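Local coordinates for protein 4-amino-4-deoxy-L-arabinose transferase or related glycosyltransferases of PMT family (Cupriavidus metallidurans, PDB 5EZM) that probably transfers 4-amino-4-deoxy-L-arabinose from a polyprenyl-phosphate carrier to lipid A, as a zinc-containing membrane glycosyltransferase of the GT-C fold, at residues R131-R136 / F321-M326; L297-I302 / V362-L367; P304-A309 / I358-A363. One frame throughout, in Å; residues are numbered along the deposited sequence.

The three contacts form a continuous packed region on the same side of the protein. Contacts 2 and 3 share Val362 and Ala363 of helix 352-365, touch the same MPG lipid and have centres about 6 Å apart; contact 1 has its centre about 11 Å from that of contact 3 and about 15 Å from that of contact 2. Phe133 CD2 of contact 1 packs on Val362 CG1 at 3.4 Å, and Arg136 NE makes a salt bridge with Asp365 OD1 of contact 2 at 3.2 Å. All three lie away from the zinc site. Met326 of segment 321-326 touches the bound decaprenyl phosphate, which is about 13 Å from the side chain of Leu359.

Contact 1 of 3, residues R131-R136 / F321-M326; sequences RWFGAR and FRPALM. With MPG ([(Z)-octadec-9-enyl] (2R)-2,3-bis(oxidanyl)propanoate), chain J.
One face of the Trp132 indole carries the ring of Pro323, while the Phe133 ring has Trp132 CB over the centre of a face and the backbone N of Ala324 at its edge, in plane. The proline contact is a CH-pi interaction: Pro323 CB stands 3.8 Å from the centroid of the indole five-membered ring, only 11° off its normal. Pro323 CG is displaced toward the rim of the indole and meets CE3 of Trp132 at 3.5 Å. The same Pro323 CG touches Phe133 CZ at 3.6 Å, so this methylene touches both aromatic side chains. Phe133 CZ also reaches Ala324 CB, at 4.0 Å. Further along the indole, Trp132 CZ2 meets Phe321 CD2 at 3.6 Å; with planes at 34° and centroids 5.7 Å apart, the two rings meet obliquely. Trp132 CG lies anti to the carbonyl carbon (chi1 -80°), which swings the indole across the start of helix 323-339, where Arg322 is the N-cap and Pro323 follows it. The C-terminal part of helix 112-133 is thereby joined to the first turn of helix 323-339. The contact is mainly apolar and aromatic. The indole N-H is spent elsewhere, since Trp132 NE1 hydrogen-bonds to Leu176 O of helix 160-178, a bond that probably helps hold the ring whose face receives Pro323.

Contact 2 of 3, residues L297-I302 / V362-L367; sequences LPWAGI and VALDRL. With MPG ([(Z)-octadec-9-enyl] (2R)-2,3-bis(oxidanyl)propanoate), chain O.
Trp299, on the 3-10 turn 297-301 that links helix 288-295 to helix 303-310 in this GT-C membrane domain, and Ile302, which follows the turn, pack against Leu364 near the C-terminal end of helix 352-365. The tight part centres on the two methyls of Leu364. Its CD1 lies over a face of the indole as a CH-pi contact, 4.2 Å from the centroid of the six-membered ring of Trp299 and 27° off the normal, with Trp299 CZ3 the nearest ring atom. Leu364 CD2 meets Ile302 CD1 at 3.6 Å. An extended chi2 of 167° carries Ile302 CD1 on toward the helix, where it also reaches Ala363 CB at 4.1 Å. Packing thins toward Leu367, just past the helix: its CD1 comes no nearer than 4.4 Å to Ile302 CG2, and Leu367 is partly exposed, whereas Trp299, Ile302, Ala363 and Leu364 are all buried. Helix 135-147 borders the tight part, with Phe140 on Leu364 and Ala144 O accepting the N-H of Trp299; Trp372 and Val439 also pack on Trp299 and Leu364. On the lipid side of the turn, Ala300 O lies 3.3 Å from C4 of the bound MPG lipid, and Gly301 O lies 3.4 Å from its C6.

Contact 3 of 3, residues P304-A309 / I358-A363; sequences PKLWTA and ILAGVA. With MPG ([(Z)-octadec-9-enyl] (2R)-2,3-bis(oxidanyl)propanoate), chain B; MPG ([(Z)-octadec-9-enyl] (2R)-2,3-bis(oxidanyl)propanoate), chain O.
This is a near-perpendicular helix-helix crossing between short helix 303-310 and helix 352-365, the latter predicted to span the membrane over most of its length. Over these segments the axes approach to 8.7 Å and cross at 93°, so contact is confined to a short patch; the backbones come close within it, with Leu306 CA 5.5 Å from Leu359 CA. Leu306 makes the largest contribution, with 74 Å² of its surface buried against the other segment. Its CG lies anti to the carbonyl carbon (chi1 -61°), and the CD2 branch bears down on the backbone of the other helix, 3.4 Å from Ala360 N, while also touching Leu359 CB and Ala363 CB. Two alanines meet the partner helix: Ala363 CB sits 3.5 Å from the carbonyl O of Lys305, and Ala309 CB meets Val362 CG2 at 3.5 Å. The cohesion is thus van der Waals contact between apolar groups and backbone. Helix 303-310 turns other residues to bound lipid. Trp307 leaves its backbone pointing away from helix 352-365, and one face of its indole is covered by an alkyl chain, with Trp307 CD1 3.5 Å from C4 of that lipid; Pro304 CD touches C4 of a second lipid at 3.7 Å. Helix 352-365 is flanked in turn: Phe133 of helix 112-133 packs on Ile358, Ala324 of helix 323-339 touches Leu359, and Leu172 and Leu176 of helix 160-178 reach Ile358.

Contact 1 of 3, residues R131-R136 / F321-M326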
loop_
_atom_site.group_PDB
_atom_site.type_symbol
_atom_site.label_atom_id
_atom_site.label_comp_id
_atom_site.label_asym_id
_atom_site.label_seq_id
_atom_site.Cartn_x
_atom_site.Cartn_y
_atom_site.Cartn_z
ATOM N N ARG A 131 -10.487 -23.686 -7.514
ATOM C CA ARG A 131 -10.702 -24.259 -8.838
ATOM C C ARG A 131 -9.668 -25.335 -9.150
ATOM O O ARG A 131 -10.019 -26.448 -9.557
ATOM C CB ARG A 131 -10.666 -23.154 -9.891
ATOM C CG ARG A 131 -10.885 -23.630 -11.316
ATOM C CD ARG A 131 -12.284 -24.185 -11.504
ATOM N NE ARG A 131 -12.668 -24.223 -12.910
ATOM C CZ ARG A 131 -13.775 -24.801 -13.364
ATOM N NH1 ARG A 131 -14.607 -25.395 -12.520
ATOM N NH2 ARG A 131 -14.049 -24.788 -14.662
ATOM N N TRP A 132 -8.384 -25.025 -8.957
ATOM C CA TRP A 132 -7.329 -25.939 -9.382
ATOM C C TRP A 132 -6.970 -26.989 -8.341
ATOM O O TRP A 132 -6.617 -28.115 -8.710
ATOM C CB TRP A 132 -6.067 -25.157 -9.752
ATOM C CG TRP A 132 -6.114 -24.546 -11.114
ATOM C CD1 TRP A 132 -6.396 -23.248 -11.419
ATOM C CD2 TRP A 132 -5.867 -25.207 -12.359
ATOM N NE1 TRP A 132 -6.342 -23.058 -12.778
ATOM C CE2 TRP A 132 -6.018 -24.247 -13.378
ATOM C CE3 TRP A 132 -5.532 -26.518 -12.711
ATOM C CZ2 TRP A 132 -5.843 -24.554 -14.724
ATOM C CZ3 TRP A 132 -5.361 -26.823 -14.049
ATOM C CH2 TRP A 132 -5.518 -25.845 -15.039
ATOM N N PHE A 133 -7.045 -26.660 -7.051
ATOM C CA PHE A 133 -6.544 -27.551 -6.016
ATOM C C PHE A 133 -7.578 -27.957 -4.975
ATOM O O PHE A 133 -7.270 -28.807 -4.131
ATOM C CB PHE A 133 -5.342 -26.910 -5.308
ATOM C CG PHE A 133 -4.270 -26.442 -6.249
ATOM C CD1 PHE A 133 -3.501 -27.355 -6.949
ATOM C CD2 PHE A 133 -4.033 -25.090 -6.434
ATOM C CE1 PHE A 133 -2.513 -26.930 -7.815
ATOM C CE2 PHE A 133 -3.044 -24.659 -7.296
ATOM C CZ PHE A 133 -2.284 -25.580 -7.989
ATOM N N GLY A 134 -8.775 -27.392 -4.998
ATOM C CA GLY A 134 -9.852 -27.856 -4.146
ATOM C C GLY A 134 -10.122 -26.910 -2.989
ATOM O O GLY A 134 -9.445 -25.900 -2.791
ATOM N N ALA A 135 -11.136 -27.285 -2.206
ATOM C CA ALA A 135 -11.625 -26.410 -1.146
ATOM C C ALA A 135 -10.608 -26.269 -0.016
ATOM O O ALA A 135 -10.343 -25.157 0.455
ATOM C CB ALA A 135 -12.959 -26.935 -0.613
ATOM N N ARG A 136 -10.031 -27.385 0.436
ATOM C CA ARG A 136 -9.108 -27.334 1.569
ATOM C C ARG A 136 -7.899 -26.459 1.251
ATOM O O ARG A 136 -7.528 -25.575 2.037
ATOM C CB ARG A 136 -8.677 -28.752 1.952
ATOM C CG ARG A 136 -8.069 -28.880 3.344
ATOM C CD ARG A 136 -7.738 -30.331 3.675
ATOM N NE ARG A 136 -6.405 -30.465 4.263
ATOM C CZ ARG A 136 -6.165 -30.626 5.563
ATOM N NH1 ARG A 136 -7.171 -30.687 6.428
ATOM N NH2 ARG A 136 -4.915 -30.732 5.997
ATOM N N PHE A 321 -1.849 -27.260 -18.703
ATOM C CA PHE A 321 -1.528 -26.020 -18.013
ATOM C C PHE A 321 -1.143 -26.318 -16.570
ATOM O O PHE A 321 -1.880 -27.002 -15.853
ATOM C CB PHE A 321 -2.722 -25.069 -18.068
ATOM C CG PHE A 321 -2.447 -23.713 -17.489
ATOM C CD1 PHE A 321 -1.874 -22.719 -18.265
ATOM C CD2 PHE A 321 -2.766 -23.431 -16.173
ATOM C CE1 PHE A 321 -1.621 -21.472 -17.738
ATOM C CE2 PHE A 321 -2.513 -22.186 -15.640
ATOM C CZ PHE A 321 -1.940 -21.203 -16.422
ATOM N N ARG A 322 0.015 -25.805 -16.143
ATOM C CA ARG A 322 0.523 -26.053 -14.801
ATOM C C ARG A 322 0.319 -24.815 -13.934
ATOM O O ARG A 322 1.112 -23.865 -14.022
ATOM C CB ARG A 322 2.006 -26.437 -14.852
ATOM N N PRO A 323 -0.708 -24.777 -13.073
ATOM C CA PRO A 323 -1.018 -23.540 -12.338
ATOM C C PRO A 323 0.026 -23.159 -11.297
ATOM O O PRO A 323 0.464 -22.005 -11.255
ATOM C CB PRO A 323 -2.368 -23.858 -11.681
ATOM C CG PRO A 323 -2.394 -25.347 -11.571
ATOM C CD PRO A 323 -1.666 -25.856 -12.780
ATOM N N ALA A 324 0.420 -24.112 -10.448
ATOM C CA ALA A 324 1.413 -23.819 -9.417
ATOM C C ALA A 324 2.708 -23.297 -10.028
ATOM O O ALA A 324 3.332 -22.376 -9.487
ATOM C CB ALA A 324 1.679 -25.066 -8.575
ATOM N N LEU A 325 3.126 -23.871 -11.160
ATOM C CA LEU A 325 4.292 -23.351 -11.868
ATOM C C LEU A 325 4.059 -21.917 -12.328
ATOM O O LEU A 325 4.986 -21.098 -12.321
ATOM C CB LEU A 325 4.627 -24.253 -13.056
ATOM C CG LEU A 325 5.733 -23.793 -14.009
ATOM C CD1 LEU A 325 7.070 -23.703 -13.297
ATOM C CD2 LEU A 325 5.827 -24.727 -15.207
ATOM N N MET A 326 2.826 -21.590 -12.724
ATOM C CA MET A 326 2.528 -20.222 -13.136
ATOM C C MET A 326 2.636 -19.255 -11.963
ATOM O O MET A 326 3.160 -18.144 -12.112
ATOM C CB MET A 326 1.136 -20.149 -13.762
ATOM C CG MET A 326 0.724 -18.748 -14.184
ATOM S SD MET A 326 1.669 -18.149 -15.598
ATOM C CE MET A 326 1.041 -19.204 -16.902
HETATM C C2 MPG J . -14.214 -16.699 -2.787
HETATM C C3 MPG J . -13.969 -18.183 -3.025
HETATM C C4 MPG J . -14.022 -18.986 -1.736
HETATM C C5 MPG J . -13.666 -20.466 -1.950
HETATM C C6 MPG J . -13.711 -21.268 -0.638
HETATM C C7 MPG J . -13.205 -22.714 -0.803
HETATM C C8 MPG J . -13.224 -23.494 0.533
#

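Contact 2 of 3, residues L297-I302 / V362-L367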
loop_
_atom_site.group_PDB
_atom_site.type_symbol
_atom_site.label_atom_id
_atom_site.label_comp_id
_atom_site.label_asym_id
_atom_site.label_seq_id
_atom_site.Cartn_x
_atom_site.Cartn_y
_atom_site.Cartn_z
ATOM N N LEU A 297 6.477 -14.009 6.781
ATOM C CA LEU A 297 7.210 -14.631 7.883
ATOM C C LEU A 297 6.511 -15.849 8.477
ATOM O O LEU A 297 7.179 -16.884 8.650
ATOM C CB LEU A 297 7.504 -13.578 8.956
ATOM C CG LEU A 297 8.388 -14.019 10.124
ATOM C CD1 LEU A 297 9.754 -14.467 9.630
ATOM C CD2 LEU A 297 8.526 -12.891 11.126
ATOM N N PRO A 298 5.215 -15.818 8.813
ATOM C CA PRO A 298 4.592 -17.012 9.411
ATOM C C PRO A 298 4.644 -18.254 8.531
ATOM O O PRO A 298 4.339 -19.347 9.024
ATOM C CB PRO A 298 3.142 -16.568 9.667
ATOM C CG PRO A 298 2.940 -15.366 8.819
ATOM C CD PRO A 298 4.268 -14.690 8.775
ATOM N N TRP A 299 5.028 -18.130 7.259
ATOM C CA TRP A 299 5.160 -19.278 6.373
ATOM C C TRP A 299 6.595 -19.496 5.912
ATOM O O TRP A 299 6.834 -20.343 5.041
ATOM C CB TRP A 299 4.235 -19.123 5.160
ATOM C CG TRP A 299 2.859 -18.622 5.510
ATOM C CD1 TRP A 299 2.301 -17.430 5.140
ATOM C CD2 TRP A 299 1.874 -19.294 6.307
ATOM N NE1 TRP A 299 1.031 -17.323 5.651
ATOM C CE2 TRP A 299 0.744 -18.452 6.371
ATOM C CE3 TRP A 299 1.835 -20.526 6.968
ATOM C CZ2 TRP A 299 -0.410 -18.802 7.075
ATOM C CZ3 TRP A 299 0.690 -20.871 7.664
ATOM C CH2 TRP A 299 -0.418 -20.013 7.710
ATOM N N ALA A 300 7.559 -18.763 6.480
ATOM C CA ALA A 300 8.947 -18.899 6.046
ATOM C C ALA A 300 9.431 -20.338 6.172
ATOM O O ALA A 300 10.164 -20.833 5.305
ATOM C CB ALA A 300 9.842 -17.957 6.849
ATOM N N GLY A 301 9.004 -21.035 7.228
ATOM C CA GLY A 301 9.401 -22.416 7.436
ATOM C C GLY A 301 8.993 -23.360 6.324
ATOM O O GLY A 301 9.598 -24.428 6.182
ATOM N N ILE A 302 7.985 -23.001 5.528
ATOM C CA ILE A 302 7.566 -23.839 4.411
ATOM C C ILE A 302 7.993 -23.255 3.071
ATOM O O ILE A 302 7.514 -23.710 2.023
ATOM C CB ILE A 302 6.049 -24.108 4.425
ATOM C CG1 ILE A 302 5.259 -22.828 4.139
ATOM C CG2 ILE A 302 5.621 -24.746 5.740
ATOM C CD1 ILE A 302 3.798 -23.071 3.839
ATOM N N VAL A 362 -1.284 -24.882 -1.314
ATOM C CA VAL A 362 -1.080 -26.280 -1.670
ATOM C C VAL A 362 -0.064 -26.924 -0.735
ATOM O O VAL A 362 -0.223 -28.084 -0.339
ATOM C CB VAL A 362 -0.690 -26.427 -3.155
ATOM C CG1 VAL A 362 -1.668 -25.667 -4.028
ATOM C CG2 VAL A 362 0.722 -25.962 -3.419
ATOM N N ALA A 363 0.962 -26.174 -0.319
ATOM C CA ALA A 363 1.975 -26.758 0.551
ATOM C C ALA A 363 1.355 -27.189 1.872
ATOM O O ALA A 363 1.449 -28.360 2.266
ATOM C CB ALA A 363 3.117 -25.768 0.776
ATOM N N LEU A 364 0.677 -26.258 2.550
ATOM C CA LEU A 364 -0.051 -26.604 3.765
ATOM C C LEU A 364 -1.030 -27.741 3.519
ATOM O O LEU A 364 -1.292 -28.543 4.423
ATOM C CB LEU A 364 -0.785 -25.372 4.304
ATOM C CG LEU A 364 0.081 -24.145 4.611
ATOM C CD1 LEU A 364 -0.772 -22.917 4.910
ATOM C CD2 LEU A 364 1.026 -24.431 5.767
ATOM N N ASP A 365 -1.558 -27.848 2.295
ATOM C CA ASP A 365 -2.537 -28.890 2.014
ATOM C C ASP A 365 -1.932 -30.285 2.072
ATOM O O ASP A 365 -2.663 -31.253 2.300
ATOM C CB ASP A 365 -3.175 -28.658 0.646
ATOM C CG ASP A 365 -4.362 -29.560 0.401
ATOM O OD1 ASP A 365 -5.029 -29.937 1.389
ATOM O OD2 ASP A 365 -4.625 -29.892 -0.775
ATOM N N ARG A 366 -0.619 -30.412 1.888
ATOM C CA ARG A 366 0.039 -31.711 1.902
ATOM C C ARG A 366 0.683 -32.037 3.242
ATOM O O ARG A 366 1.272 -33.113 3.386
ATOM C CB ARG A 366 1.091 -31.773 0.791
ATOM C CG ARG A 366 0.526 -31.538 -0.599
ATOM C CD ARG A 366 1.630 -31.443 -1.638
ATOM N NE ARG A 366 1.100 -31.232 -2.984
ATOM C CZ ARG A 366 1.849 -30.976 -4.052
ATOM N NH1 ARG A 366 3.170 -30.894 -3.934
ATOM N NH2 ARG A 366 1.279 -30.799 -5.237
ATOM N N LEU A 367 0.577 -31.149 4.227
ATOM C CA LEU A 367 1.249 -31.343 5.504
ATOM C C LEU A 367 0.486 -32.312 6.397
ATOM O O LEU A 367 -0.741 -32.241 6.515
ATOM C CB LEU A 367 1.417 -30.008 6.226
ATOM C CG LEU A 367 2.301 -28.971 5.538
ATOM C CD1 LEU A 367 2.423 -27.724 6.401
ATOM C CD2 LEU A 367 3.670 -29.557 5.231
HETATM C C2 MPG O . 13.734 -19.815 4.223
HETATM C C3 MPG O . 14.104 -20.789 5.336
HETATM C C4 MPG O . 13.210 -22.020 5.342
HETATM C C5 MPG O . 13.626 -23.069 6.387
HETATM C C6 MPG O . 12.963 -24.434 6.138
HETATM C C7 MPG O . 13.628 -25.561 6.950
HETATM C C8 MPG O . 13.314 -26.968 6.387
HETATM C C1 MPG O . 14.699 -18.630 4.124
#

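Contact 3 of 3, residues P304-A309 / I358-A363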
loop_
_atom_site.group_PDB
_atom_site.type_symbol
_atom_site.label_atom_id
_atom_site.label_comp_id
_atom_site.label_asym_id
_atom_site.label_seq_id
_atom_site.Cartn_x
_atom_site.Cartn_y
_atom_site.Cartn_z
ATOM N N PRO A 304 10.747 -23.803 1.377
ATOM C CA PRO A 304 11.111 -24.919 0.488
ATOM C C PRO A 304 9.904 -25.659 -0.058
ATOM O O PRO A 304 9.853 -25.956 -1.258
ATOM C CB PRO A 304 11.972 -25.814 1.390
ATOM C CG PRO A 304 12.537 -24.885 2.400
ATOM C CD PRO A 304 11.457 -23.888 2.668
ATOM N N LYS A 305 8.917 -25.951 0.793
ATOM C CA LYS A 305 7.720 -26.658 0.358
ATOM C C LYS A 305 6.883 -25.852 -0.626
ATOM O O LYS A 305 5.959 -26.410 -1.227
ATOM C CB LYS A 305 6.884 -27.056 1.577
ATOM C CG LYS A 305 7.444 -28.266 2.306
ATOM C CD LYS A 305 6.942 -28.375 3.736
ATOM C CE LYS A 305 7.537 -29.606 4.419
ATOM N NZ LYS A 305 7.253 -29.644 5.884
ATOM N N LEU A 306 7.178 -24.560 -0.801
ATOM C CA LEU A 306 6.577 -23.809 -1.899
ATOM C C LEU A 306 7.225 -24.174 -3.228
ATOM O O LEU A 306 6.529 -24.375 -4.230
ATOM C CB LEU A 306 6.697 -22.309 -1.641
ATOM C CG LEU A 306 6.011 -21.774 -0.386
ATOM C CD1 LEU A 306 5.933 -20.260 -0.438
ATOM C CD2 LEU A 306 4.631 -22.383 -0.238
ATOM N N TRP A 307 8.557 -24.268 -3.253
ATOM C CA TRP A 307 9.257 -24.700 -4.457
ATOM C C TRP A 307 8.772 -26.076 -4.903
ATOM O O TRP A 307 8.358 -26.264 -6.054
ATOM C CB TRP A 307 10.765 -24.704 -4.201
ATOM C CG TRP A 307 11.584 -25.209 -5.351
ATOM C CD1 TRP A 307 12.067 -26.474 -5.519
ATOM C CD2 TRP A 307 12.023 -24.457 -6.488
ATOM N NE1 TRP A 307 12.776 -26.557 -6.692
ATOM C CE2 TRP A 307 12.765 -25.332 -7.306
ATOM C CE3 TRP A 307 11.858 -23.130 -6.898
ATOM C CZ2 TRP A 307 13.341 -24.925 -8.507
ATOM C CZ3 TRP A 307 12.434 -22.726 -8.090
ATOM C CH2 TRP A 307 13.166 -23.622 -8.881
ATOM N N THR A 308 8.768 -27.045 -3.983
ATOM C CA THR A 308 8.341 -28.406 -4.289
ATOM C C THR A 308 6.848 -28.440 -4.597
ATOM O O THR A 308 6.265 -29.512 -4.799
ATOM C CB THR A 308 8.661 -29.356 -3.131
ATOM O OG1 THR A 308 7.897 -28.988 -1.977
ATOM C CG2 THR A 308 10.140 -29.311 -2.792
ATOM N N ALA A 309 6.223 -27.264 -4.621
ATOM C CA ALA A 309 4.827 -27.149 -5.000
ATOM C C ALA A 309 4.652 -26.842 -6.479
ATOM O O ALA A 309 3.651 -27.259 -7.073
ATOM C CB ALA A 309 4.148 -26.068 -4.156
ATOM N N ILE A 358 -1.210 -18.802 -3.002
ATOM C CA ILE A 358 -1.627 -20.009 -3.713
ATOM C C ILE A 358 -0.671 -21.150 -3.402
ATOM O O ILE A 358 -1.089 -22.234 -2.974
ATOM C CB ILE A 358 -1.707 -19.743 -5.227
ATOM C CG1 ILE A 358 -2.710 -18.628 -5.522
ATOM C CG2 ILE A 358 -2.074 -21.020 -5.977
ATOM C CD1 ILE A 358 -2.865 -18.337 -6.998
ATOM N N LEU A 359 0.631 -20.907 -3.571
ATOM C CA LEU A 359 1.613 -21.941 -3.274
ATOM C C LEU A 359 1.475 -22.414 -1.834
ATOM O O LEU A 359 1.397 -23.621 -1.569
ATOM C CB LEU A 359 3.026 -21.426 -3.547
ATOM C CG LEU A 359 3.348 -21.158 -5.019
ATOM C CD1 LEU A 359 4.824 -20.824 -5.207
ATOM C CD2 LEU A 359 2.952 -22.354 -5.871
ATOM N N ALA A 360 1.390 -21.470 -0.892
ATOM C CA ALA A 360 1.187 -21.845 0.501
ATOM C C ALA A 360 -0.027 -22.753 0.631
ATOM O O ALA A 360 0.039 -23.820 1.258
ATOM C CB ALA A 360 1.033 -20.594 1.365
ATOM N N GLY A 361 -1.125 -22.373 -0.032
ATOM C CA GLY A 361 -2.343 -23.159 0.043
ATOM C C GLY A 361 -2.131 -24.614 -0.319
ATOM O O GLY A 361 -2.708 -25.508 0.305
ATOM N N VAL A 362 -1.284 -24.882 -1.314
ATOM C CA VAL A 362 -1.080 -26.280 -1.670
ATOM C C VAL A 362 -0.064 -26.924 -0.735
ATOM O O VAL A 362 -0.223 -28.084 -0.339
ATOM C CB VAL A 362 -0.690 -26.427 -3.155
ATOM C CG1 VAL A 362 -1.668 -25.667 -4.028
ATOM C CG2 VAL A 362 0.722 -25.962 -3.419
ATOM N N ALA A 363 0.962 -26.174 -0.319
ATOM C CA ALA A 363 1.975 -26.758 0.551
ATOM C C ALA A 363 1.355 -27.189 1.872
ATOM O O ALA A 363 1.449 -28.360 2.266
ATOM C CB ALA A 363 3.117 -25.768 0.776
HETATM C C2 MPG B . 14.060 -28.594 -2.266
HETATM C C3 MPG B . 13.839 -27.090 -2.157
HETATM C C4 MPG B . 14.635 -26.332 -3.207
HETATM C C5 MPG B . 14.523 -24.805 -3.074
HETATM C C6 MPG B . 15.288 -24.086 -4.198
HETATM C C1 MPG B . 13.441 -29.368 -1.100
HETATM C C2 MPG O . 13.734 -19.815 4.223
HETATM C C3 MPG O . 14.104 -20.789 5.336
HETATM C C4 MPG O . 13.210 -22.020 5.342
HETATM C C5 MPG O . 13.626 -23.069 6.387
HETATM C C6 MPG O . 12.963 -24.434 6.138
HETATM C C7 MPG O . 13.628 -25.561 6.950
HETATM C C8 MPG O . 13.314 -26.968 6.387
HETATM C C1 MPG O . 14.699 -18.630 4.124
#